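Long-range contacts in solute-binding periplasmic protein of iron/siderophore ABC transporter (Yersinia pestis, PDB 6B2Y), which probably carries chelated iron through the periplasm to an ABC transporter for uptake: residues Asp163-Asn171 with Lys236-Gln245; Lys170-Leu178 with Ala189-Gln197. All blocks are in the same frame, centred on the assembly; numbering follows the deposited sequence.

Contact 1. Residues Asp163-Asn171 with Lys236-Gln245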
loop_
_atom_site.group_PDB
_atom_site.type_symbol
_atom_site.label_atom_id
_atom_site.label_comp_id
_atom_site.label_asym_id
_atom_site.label_seq_id
_atom_site.Cartn_x
_atom_site.Cartn_y
_atom_site.Cartn_z
ATOM N N ASP A 163 -9.512 -6.123 2.275
ATOM C CA ASP A 163 -8.483 -5.697 3.218
ATOM C C ASP A 163 -7.094 -5.976 2.656
ATOM O O ASP A 163 -6.754 -7.133 2.369
ATOM C CB ASP A 163 -8.612 -6.390 4.575
ATOM C CG ASP A 163 -7.486 -5.984 5.525
ATOM O OD1 ASP A 163 -7.279 -4.770 5.711
ATOM O OD2 ASP A 163 -6.794 -6.884 6.054
ATOM N N PHE A 164 -6.299 -4.908 2.539
ATOM C CA PHE A 164 -4.862 -4.954 2.279
ATOM C C PHE A 164 -4.071 -4.293 3.392
ATOM O O PHE A 164 -2.840 -4.181 3.289
ATOM C CB PHE A 164 -4.525 -4.249 0.954
ATOM C CG PHE A 164 -5.278 -4.784 -0.218
ATOM C CD1 PHE A 164 -4.955 -6.029 -0.749
ATOM C CD2 PHE A 164 -6.325 -4.048 -0.780
ATOM C CE1 PHE A 164 -5.629 -6.529 -1.839
ATOM C CE2 PHE A 164 -7.013 -4.541 -1.865
ATOM C CZ PHE A 164 -6.673 -5.785 -2.393
ATOM N N ARG A 165 -4.744 -3.850 4.451
ATOM C CA ARG A 165 -4.157 -2.980 5.459
ATOM C C ARG A 165 -3.993 -3.660 6.808
ATOM O O ARG A 165 -2.931 -3.563 7.426
ATOM C CB ARG A 165 -5.030 -1.723 5.629
ATOM C CG ARG A 165 -4.264 -0.529 6.246
ATOM C CD ARG A 165 -5.218 0.569 6.740
ATOM N NE ARG A 165 -6.213 -0.019 7.627
ATOM C CZ ARG A 165 -7.520 -0.012 7.399
ATOM N NH1 ARG A 165 -7.998 0.603 6.321
ATOM N NH2 ARG A 165 -8.342 -0.600 8.263
ATOM N N ASN A 166 -5.041 -4.322 7.302
ATOM C CA ASN A 166 -4.980 -4.907 8.637
ATOM C C ASN A 166 -4.046 -6.105 8.662
ATOM O O ASN A 166 -3.094 -6.166 9.452
ATOM C CB ASN A 166 -6.380 -5.317 9.093
ATOM C CG ASN A 166 -7.303 -4.130 9.258
ATOM O OD1 ASN A 166 -6.860 -2.989 9.239
ATOM N ND2 ASN A 166 -8.599 -4.396 9.443
ATOM N N SER A 167 -4.311 -7.084 7.805
ATOM C CA SER A 167 -3.519 -8.309 7.754
ATOM C C SER A 167 -3.225 -8.652 6.306
ATOM O O SER A 167 -3.846 -9.555 5.729
ATOM C CB SER A 167 -4.269 -9.444 8.455
ATOM O OG SER A 167 -4.837 -8.951 9.670
ATOM N N PRO A 168 -2.268 -7.962 5.680
ATOM C CA PRO A 168 -1.983 -8.253 4.266
ATOM C C PRO A 168 -1.438 -9.651 4.030
ATOM O O PRO A 168 -1.635 -10.190 2.936
ATOM C CB PRO A 168 -0.969 -7.166 3.864
ATOM C CG PRO A 168 -0.414 -6.632 5.142
ATOM C CD PRO A 168 -1.484 -6.811 6.184
ATOM N N LEU A 169 -0.789 -10.273 5.019
ATOM C CA LEU A 169 -0.334 -11.654 4.838
ATOM C C LEU A 169 -1.509 -12.587 4.553
ATOM O O LEU A 169 -1.462 -13.400 3.616
ATOM C CB LEU A 169 0.440 -12.123 6.075
ATOM C CG LEU A 169 0.657 -13.643 6.105
ATOM C CD1 LEU A 169 1.976 -13.984 5.448
ATOM C CD2 LEU A 169 0.598 -14.211 7.523
ATOM N N LYS A 170 -2.575 -12.496 5.365
ATOM C CA LYS A 170 -3.711 -13.403 5.224
ATOM C C LYS A 170 -4.696 -12.966 4.147
ATOM O O LYS A 170 -5.350 -13.819 3.545
ATOM C CB LYS A 170 -4.458 -13.507 6.563
ATOM C CG LYS A 170 -3.625 -14.138 7.659
ATOM C CD LYS A 170 -4.464 -14.384 8.891
ATOM C CE LYS A 170 -4.483 -13.172 9.782
ATOM N NZ LYS A 170 -5.091 -13.500 11.105
ATOM N N ASN A 171 -4.796 -11.659 3.873
ATOM C CA ASN A 171 -5.980 -11.110 3.210
ATOM C C ASN A 171 -5.716 -10.519 1.826
ATOM O O ASN A 171 -6.683 -10.201 1.108
ATOM C CB ASN A 171 -6.621 -10.027 4.086
ATOM C CG ASN A 171 -7.294 -10.593 5.335
ATOM O OD1 ASN A 171 -7.483 -11.805 5.467
ATOM N ND2 ASN A 171 -7.673 -9.704 6.258
ATOM N N LYS A 236 0.979 -6.144 15.000
ATOM C CA LYS A 236 0.542 -7.471 14.551
ATOM C C LYS A 236 -0.301 -7.361 13.280
ATOM O O LYS A 236 -1.517 -7.592 13.269
ATOM C CB LYS A 236 -0.239 -8.176 15.652
ATOM C CG LYS A 236 0.477 -8.239 16.992
ATOM C CD LYS A 236 -0.565 -8.279 18.116
ATOM C CE LYS A 236 -0.035 -9.018 19.326
ATOM N NZ LYS A 236 0.975 -8.184 20.015
ATOM N N GLY A 237 0.378 -7.024 12.183
ATOM C CA GLY A 237 -0.264 -6.854 10.901
ATOM C C GLY A 237 0.365 -5.696 10.152
ATOM O O GLY A 237 1.470 -5.266 10.477
ATOM N N ASN A 238 -0.362 -5.212 9.147
ATOM C CA ASN A 238 0.139 -4.207 8.209
ATOM C C ASN A 238 1.583 -4.495 7.807
ATOM O O ASN A 238 1.911 -5.645 7.512
ATOM C CB ASN A 238 -0.023 -2.821 8.808
ATOM C CG ASN A 238 0.071 -1.718 7.752
ATOM O OD1 ASN A 238 1.069 -1.015 7.690
ATOM N ND2 ASN A 238 -0.952 -1.591 6.909
ATOM N N MET A 239 2.464 -3.475 7.792
ATOM C CA MET A 239 3.810 -3.702 7.301
ATOM C C MET A 239 4.599 -4.636 8.207
ATOM O O MET A 239 5.603 -5.197 7.759
ATOM C CB MET A 239 4.536 -2.358 7.135
ATOM C CG MET A 239 3.969 -1.506 6.016
ATOM S SD MET A 239 5.336 -0.743 5.133
ATOM C CE MET A 239 4.565 0.525 4.114
ATOM N N GLY A 240 4.151 -4.826 9.455
ATOM C CA GLY A 240 4.693 -5.899 10.275
ATOM C C GLY A 240 4.646 -7.242 9.573
ATOM O O GLY A 240 5.574 -8.049 9.688
ATOM N N ASP A 241 3.563 -7.501 8.825
ATOM C CA ASP A 241 3.480 -8.731 8.041
ATOM C C ASP A 241 4.627 -8.832 7.040
ATOM O O ASP A 241 5.140 -9.930 6.776
ATOM C CB ASP A 241 2.134 -8.795 7.298
ATOM C CG ASP A 241 0.983 -9.217 8.195
ATOM O OD1 ASP A 241 1.220 -9.475 9.399
ATOM O OD2 ASP A 241 -0.162 -9.306 7.689
ATOM N N PHE A 242 5.012 -7.708 6.428
ATOM C CA PHE A 242 6.101 -7.755 5.449
ATOM C C PHE A 242 7.430 -8.027 6.127
ATOM O O PHE A 242 8.281 -8.739 5.573
ATOM C CB PHE A 242 6.202 -6.441 4.669
ATOM C CG PHE A 242 4.890 -5.946 4.120
ATOM C CD1 PHE A 242 3.864 -6.825 3.802
ATOM C CD2 PHE A 242 4.705 -4.582 3.893
ATOM C CE1 PHE A 242 2.659 -6.349 3.293
ATOM C CE2 PHE A 242 3.514 -4.110 3.389
ATOM C CZ PHE A 242 2.495 -4.986 3.100
ATOM N N ILE A 243 7.645 -7.423 7.294
ATOM C CA ILE A 243 8.850 -7.712 8.066
ATOM C C ILE A 243 8.948 -9.206 8.361
ATOM O O ILE A 243 9.993 -9.832 8.124
ATOM C CB ILE A 243 8.862 -6.880 9.356
ATOM C CG1 ILE A 243 9.037 -5.402 9.000
ATOM C CG2 ILE A 243 9.984 -7.334 10.295
ATOM C CD1 ILE A 243 8.838 -4.480 10.196
ATOM N N ASP A 244 7.855 -9.792 8.868
ATOM C CA ASP A 244 7.806 -11.225 9.170
ATOM C C ASP A 244 8.187 -12.060 7.951
ATOM O O ASP A 244 9.068 -12.925 8.029
ATOM C CB ASP A 244 6.405 -11.638 9.660
ATOM C CG ASP A 244 5.997 -10.983 10.979
ATOM O OD1 ASP A 244 6.816 -10.297 11.624
ATOM O OD2 ASP A 244 4.821 -11.150 11.382
ATOM N N GLN A 245 7.514 -11.834 6.815
ATOM C CA GLN A 245 7.767 -12.664 5.642
ATOM C C GLN A 245 9.179 -12.477 5.115
ATOM O O GLN A 245 9.750 -13.402 4.526
ATOM C CB GLN A 245 6.764 -12.346 4.529
ATOM C CG GLN A 245 5.343 -12.777 4.846
ATOM C CD GLN A 245 4.365 -12.392 3.741
ATOM O OE1 GLN A 245 4.024 -13.212 2.894
ATOM N NE2 GLN A 245 3.907 -11.144 3.759
HETATM O O HOH W 1 -2.738 -9.439 11.649
#
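The carbonyl oxygen of R165 takes the amide of N238 in a nearly straight bond, ND2 to O 2.8 Å with 165° at the hydrogen. It lies in both the carbonyl plane, on a lone pair, and the amide plane of N238; this and a weak bond from M239 N to N238 OD1 restrain the amide's rotation, and ND2 also bonds weakly to Y334 O. N238 has CG anti to its own N (chi1 -163°), carrying ND2 across to R165. One residue on, N166 O accepts N238 N at 2.9 Å from above its carbonyl plane and meets G237 CA at 3.3 Å in a CA-H...O contact. These bonds tie the turn that leads out of strand 159-162, in one lobe of the substrate-binding-protein fold, to the start of helix 239-245 in the other. At the first turn of helix 168-182, D241 OD2 receives L169 N at 2.9 Å on the anti side, 30° out of the carboxylate plane. P168 CG approaches the F242 ring obliquely, 3.6 Å from CE1. The turn is held by D163: OD1 accepts R165 N, two residues on, in an Asx turn and N166 N, three on, in an Asx motif; OD2 accepts S167 N and N171 ND2.

Contact 2. Residues Lys170-Leu178 with Ala189-Gln197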
loop_
_atom_site.group_PDB
_atom_site.type_symbol
_atom_site.label_atom_id
_atom_site.label_comp_id
_atom_site.label_asym_id
_atom_site.label_seq_id
_atom_site.Cartn_x
_atom_site.Cartn_y
_atom_site.Cartn_z
ATOM N N LYS A 170 -2.575 -12.496 5.365
ATOM C CA LYS A 170 -3.711 -13.403 5.224
ATOM C C LYS A 170 -4.696 -12.966 4.147
ATOM O O LYS A 170 -5.350 -13.819 3.545
ATOM C CB LYS A 170 -4.458 -13.507 6.563
ATOM C CG LYS A 170 -3.625 -14.138 7.659
ATOM C CD LYS A 170 -4.464 -14.384 8.891
ATOM C CE LYS A 170 -4.483 -13.172 9.782
ATOM N NZ LYS A 170 -5.091 -13.500 11.105
ATOM N N ASN A 171 -4.796 -11.659 3.873
ATOM C CA ASN A 171 -5.980 -11.110 3.210
ATOM C C ASN A 171 -5.716 -10.519 1.826
ATOM O O ASN A 171 -6.683 -10.201 1.108
ATOM C CB ASN A 171 -6.621 -10.027 4.086
ATOM C CG ASN A 171 -7.294 -10.593 5.335
ATOM O OD1 ASN A 171 -7.483 -11.805 5.467
ATOM N ND2 ASN A 171 -7.673 -9.704 6.258
ATOM N N THR A 172 -4.454 -10.353 1.431
ATOM C CA THR A 172 -4.190 -9.734 0.134
ATOM C C THR A 172 -4.748 -10.587 -0.996
ATOM O O THR A 172 -5.440 -10.077 -1.889
ATOM C CB THR A 172 -2.694 -9.511 -0.069
ATOM O OG1 THR A 172 -2.209 -8.583 0.900
ATOM C CG2 THR A 172 -2.443 -8.933 -1.475
ATOM N N LEU A 173 -4.444 -11.897 -0.976
ATOM C CA LEU A 173 -4.892 -12.776 -2.057
ATOM C C LEU A 173 -6.388 -13.046 -1.993
ATOM O O LEU A 173 -7.059 -12.967 -3.045
ATOM C CB LEU A 173 -4.065 -14.071 -2.053
ATOM C CG LEU A 173 -2.589 -13.791 -2.300
ATOM C CD1 LEU A 173 -1.803 -15.104 -2.340
ATOM C CD2 LEU A 173 -2.430 -13.014 -3.623
ATOM N N PRO A 174 -6.979 -13.369 -0.836
ATOM C CA PRO A 174 -8.450 -13.416 -0.779
ATOM C C PRO A 174 -9.100 -12.138 -1.280
ATOM O O PRO A 174 -10.125 -12.214 -1.962
ATOM C CB PRO A 174 -8.733 -13.653 0.709
ATOM C CG PRO A 174 -7.569 -14.463 1.180
ATOM C CD PRO A 174 -6.379 -13.811 0.441
ATOM N N SER A 175 -8.551 -10.961 -0.939
ATOM C CA SER A 175 -9.178 -9.720 -1.397
ATOM C C SER A 175 -9.160 -9.625 -2.919
ATOM O O SER A 175 -10.119 -9.141 -3.532
ATOM C CB SER A 175 -8.468 -8.505 -0.798
ATOM O OG SER A 175 -8.712 -8.409 0.594
ATOM N N MET A 176 -8.069 -10.066 -3.550
ATOM C CA MET A 176 -8.021 -10.011 -5.012
ATOM C C MET A 176 -8.979 -11.014 -5.644
ATOM O O MET A 176 -9.597 -10.715 -6.671
ATOM C CB MET A 176 -6.593 -10.255 -5.526
ATOM C CG MET A 176 -5.578 -9.144 -5.243
ATOM S SD MET A 176 -6.124 -7.515 -5.834
ATOM C CE MET A 176 -6.344 -7.887 -7.583
ATOM N N ARG A 177 -9.127 -12.215 -5.062
ATOM C CA ARG A 177 -10.108 -13.142 -5.619
ATOM C C ARG A 177 -11.513 -12.562 -5.506
ATOM O O ARG A 177 -12.295 -12.600 -6.471
ATOM C CB ARG A 177 -10.040 -14.509 -4.917
ATOM C CG ARG A 177 -11.049 -15.522 -5.513
ATOM C CD ARG A 177 -10.882 -16.954 -4.938
ATOM N NE ARG A 177 -9.544 -17.479 -5.214
ATOM C CZ ARG A 177 -8.559 -17.499 -4.316
ATOM N NH1 ARG A 177 -8.757 -17.057 -3.083
ATOM N NH2 ARG A 177 -7.361 -17.956 -4.653
ATOM N N LEU A 178 -11.832 -11.986 -4.344
ATOM C CA LEU A 178 -13.135 -11.359 -4.129
ATOM C C LEU A 178 -13.402 -10.232 -5.129
ATOM O O LEU A 178 -14.515 -10.112 -5.667
ATOM C CB LEU A 178 -13.208 -10.828 -2.695
ATOM C CG LEU A 178 -14.304 -9.819 -2.374
ATOM C CD1 LEU A 178 -15.650 -10.542 -2.380
ATOM C CD2 LEU A 178 -14.005 -9.255 -0.992
ATOM N N ALA A 189 -7.845 -11.741 -11.897
ATOM C CA ALA A 189 -7.545 -11.941 -10.479
ATOM C C ALA A 189 -6.655 -13.157 -10.277
ATOM O O ALA A 189 -5.655 -13.098 -9.550
ATOM C CB ALA A 189 -8.842 -12.079 -9.682
ATOM N N GLU A 190 -7.005 -14.274 -10.925
ATOM C CA GLU A 190 -6.190 -15.480 -10.833
ATOM C C GLU A 190 -4.781 -15.244 -11.361
ATOM O O GLU A 190 -3.802 -15.702 -10.762
ATOM C CB GLU A 190 -6.865 -16.634 -11.581
ATOM C CG GLU A 190 -6.051 -17.916 -11.517
ATOM C CD GLU A 190 -6.818 -19.143 -11.981
ATOM O OE1 GLU A 190 -8.061 -19.148 -11.925
ATOM O OE2 GLU A 190 -6.156 -20.113 -12.395
ATOM N N ASN A 191 -4.648 -14.529 -12.490
ATOM C CA ASN A 191 -3.316 -14.220 -13.004
ATOM C C ASN A 191 -2.507 -13.443 -11.977
ATOM O O ASN A 191 -1.328 -13.745 -11.741
ATOM C CB ASN A 191 -3.416 -13.422 -14.315
ATOM C CG ASN A 191 -4.010 -14.233 -15.453
ATOM O OD1 ASN A 191 -4.053 -15.471 -15.390
ATOM N ND2 ASN A 191 -4.489 -13.544 -16.492
ATOM N N TYR A 192 -3.123 -12.454 -11.324
ATOM C CA TYR A 192 -2.359 -11.686 -10.350
ATOM C C TYR A 192 -2.027 -12.523 -9.107
ATOM O O TYR A 192 -0.911 -12.436 -8.577
ATOM C CB TYR A 192 -3.084 -10.392 -9.963
ATOM C CG TYR A 192 -2.152 -9.545 -9.138
ATOM C CD1 TYR A 192 -1.117 -8.830 -9.736
ATOM C CD2 TYR A 192 -2.224 -9.553 -7.741
ATOM C CE1 TYR A 192 -0.229 -8.103 -8.985
ATOM C CE2 TYR A 192 -1.333 -8.829 -6.979
ATOM C CZ TYR A 192 -0.338 -8.109 -7.597
ATOM O OH TYR A 192 0.552 -7.391 -6.842
ATOM N N ILE A 193 -2.965 -13.360 -8.647
ATOM C CA ILE A 193 -2.717 -14.182 -7.458
ATOM C C ILE A 193 -1.503 -15.071 -7.674
ATOM O O ILE A 193 -0.633 -15.192 -6.800
ATOM C CB ILE A 193 -3.967 -15.007 -7.112
ATOM C CG1 ILE A 193 -5.021 -14.120 -6.457
ATOM C CG2 ILE A 193 -3.618 -16.217 -6.231
ATOM C CD1 ILE A 193 -6.448 -14.660 -6.669
ATOM N N ASN A 194 -1.422 -15.690 -8.850
ATOM C CA ASN A 194 -0.272 -16.521 -9.189
ATOM C C ASN A 194 1.012 -15.698 -9.257
ATOM O O ASN A 194 2.051 -16.130 -8.755
ATOM C CB ASN A 194 -0.537 -17.240 -10.516
ATOM C CG ASN A 194 -1.446 -18.447 -10.344
ATOM O OD1 ASN A 194 -1.534 -18.987 -9.257
ATOM N ND2 ASN A 194 -2.122 -18.865 -11.409
ATOM N N PHE A 195 0.962 -14.507 -9.877
ATOM C CA PHE A 195 2.156 -13.660 -9.954
ATOM C C PHE A 195 2.621 -13.233 -8.569
ATOM O O PHE A 195 3.818 -13.232 -8.266
ATOM C CB PHE A 195 1.861 -12.434 -10.828
ATOM C CG PHE A 195 2.925 -11.361 -10.769
ATOM C CD1 PHE A 195 4.032 -11.417 -11.608
ATOM C CD2 PHE A 195 2.812 -10.294 -9.887
ATOM C CE1 PHE A 195 5.018 -10.415 -11.564
ATOM C CE2 PHE A 195 3.777 -9.299 -9.836
ATOM C CZ PHE A 195 4.887 -9.357 -10.679
ATOM N N TYR A 196 1.682 -12.873 -7.708
ATOM C CA TYR A 196 2.036 -12.437 -6.365
ATOM C C TYR A 196 2.626 -13.585 -5.550
ATOM O O TYR A 196 3.690 -13.444 -4.933
ATOM C CB TYR A 196 0.779 -11.881 -5.702
ATOM C CG TYR A 196 0.932 -11.327 -4.310
ATOM C CD1 TYR A 196 0.998 -12.182 -3.197
ATOM C CD2 TYR A 196 0.947 -9.956 -4.092
ATOM C CE1 TYR A 196 1.106 -11.686 -1.922
ATOM C CE2 TYR A 196 1.058 -9.450 -2.821
ATOM C CZ TYR A 196 1.131 -10.315 -1.738
ATOM O OH TYR A 196 1.234 -9.824 -0.463
ATOM N N GLN A 197 1.939 -14.732 -5.528
ATOM C CA GLN A 197 2.419 -15.848 -4.724
ATOM C C GLN A 197 3.792 -16.316 -5.196
ATOM O O GLN A 197 4.666 -16.610 -4.374
ATOM C CB GLN A 197 1.422 -17.004 -4.760
ATOM C CG GLN A 197 1.760 -18.074 -3.729
ATOM C CD GLN A 197 1.531 -17.593 -2.301
ATOM O OE1 GLN A 197 0.391 -17.510 -1.841
ATOM N NE2 GLN A 197 2.611 -17.245 -1.607
#
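An antiparallel helix pair, joined by a short connection, brings residues 170-178 of helix 168-182 against residues 189-197 of helix 186-207. The segment axes approach to 9.0 Å, with 165° between their N-to-C directions. Helix 186-207 is the long helix that runs on toward the second lobe, consistent with the long interdomain helix that joins the lobes in siderophore-binding periplasmic proteins. No hydrogen bond crosses the interface, so the pairing rests on side-chain fit. L173 is central: its CD2 methyl reaches the Y196 ring obliquely, 3.6 Å from CD1, and also meets I193 CG1 at 4.0 Å. Y196 has CG anti to the backbone N (chi1 -178°), which swings the ring toward helix 168-182, where T172 CG2 lies 3.8 Å from CE2. The phenol OH is hydrogen-bonded to N339, and that of Y192 to P337 O, so both tyrosines send their polar ends past the apolar seam into the loop before helix 340-350. M176 CG comes obliquely to the Y192 ring, 4.2 Å from CD2. One turn from I193, the small side chain of A189 lets the helices come close, with CB 3.4 Å from M176 O. At the more exposed margin, I193 CD1 lies over one face of the R177 guanidinium, toward its rim, 4.0 Å from NH2. Beyond L173 on the same margin, Q197 bends at chi2 (69°), bringing OE1 to 3.3 Å from L173 CD1, while its NE2 bonds to D201.

Helix 168-182 serves both contacts, with K170 and N171 common to the two. Contact 1 uses its first turn and the loop before it, its centre about 10 Å from the centre of the chain; contact 2 uses the following turns, its centre about 15 Å from the centre of the chain. Both are partly buried, but their chemistry differs: contact 1 is made largely by backbone groups meeting amide and carboxylate side chains between the lobes, whereas contact 2 is an apolar helix-helix seam. Apart from the shared residues, the segments of contact 2 fall in the sequence between those of contact 1. They also touch directly: D163 O is probably hydrogen-bonded to S175 OG, and the F164 ring packs on T172, S175 and M176.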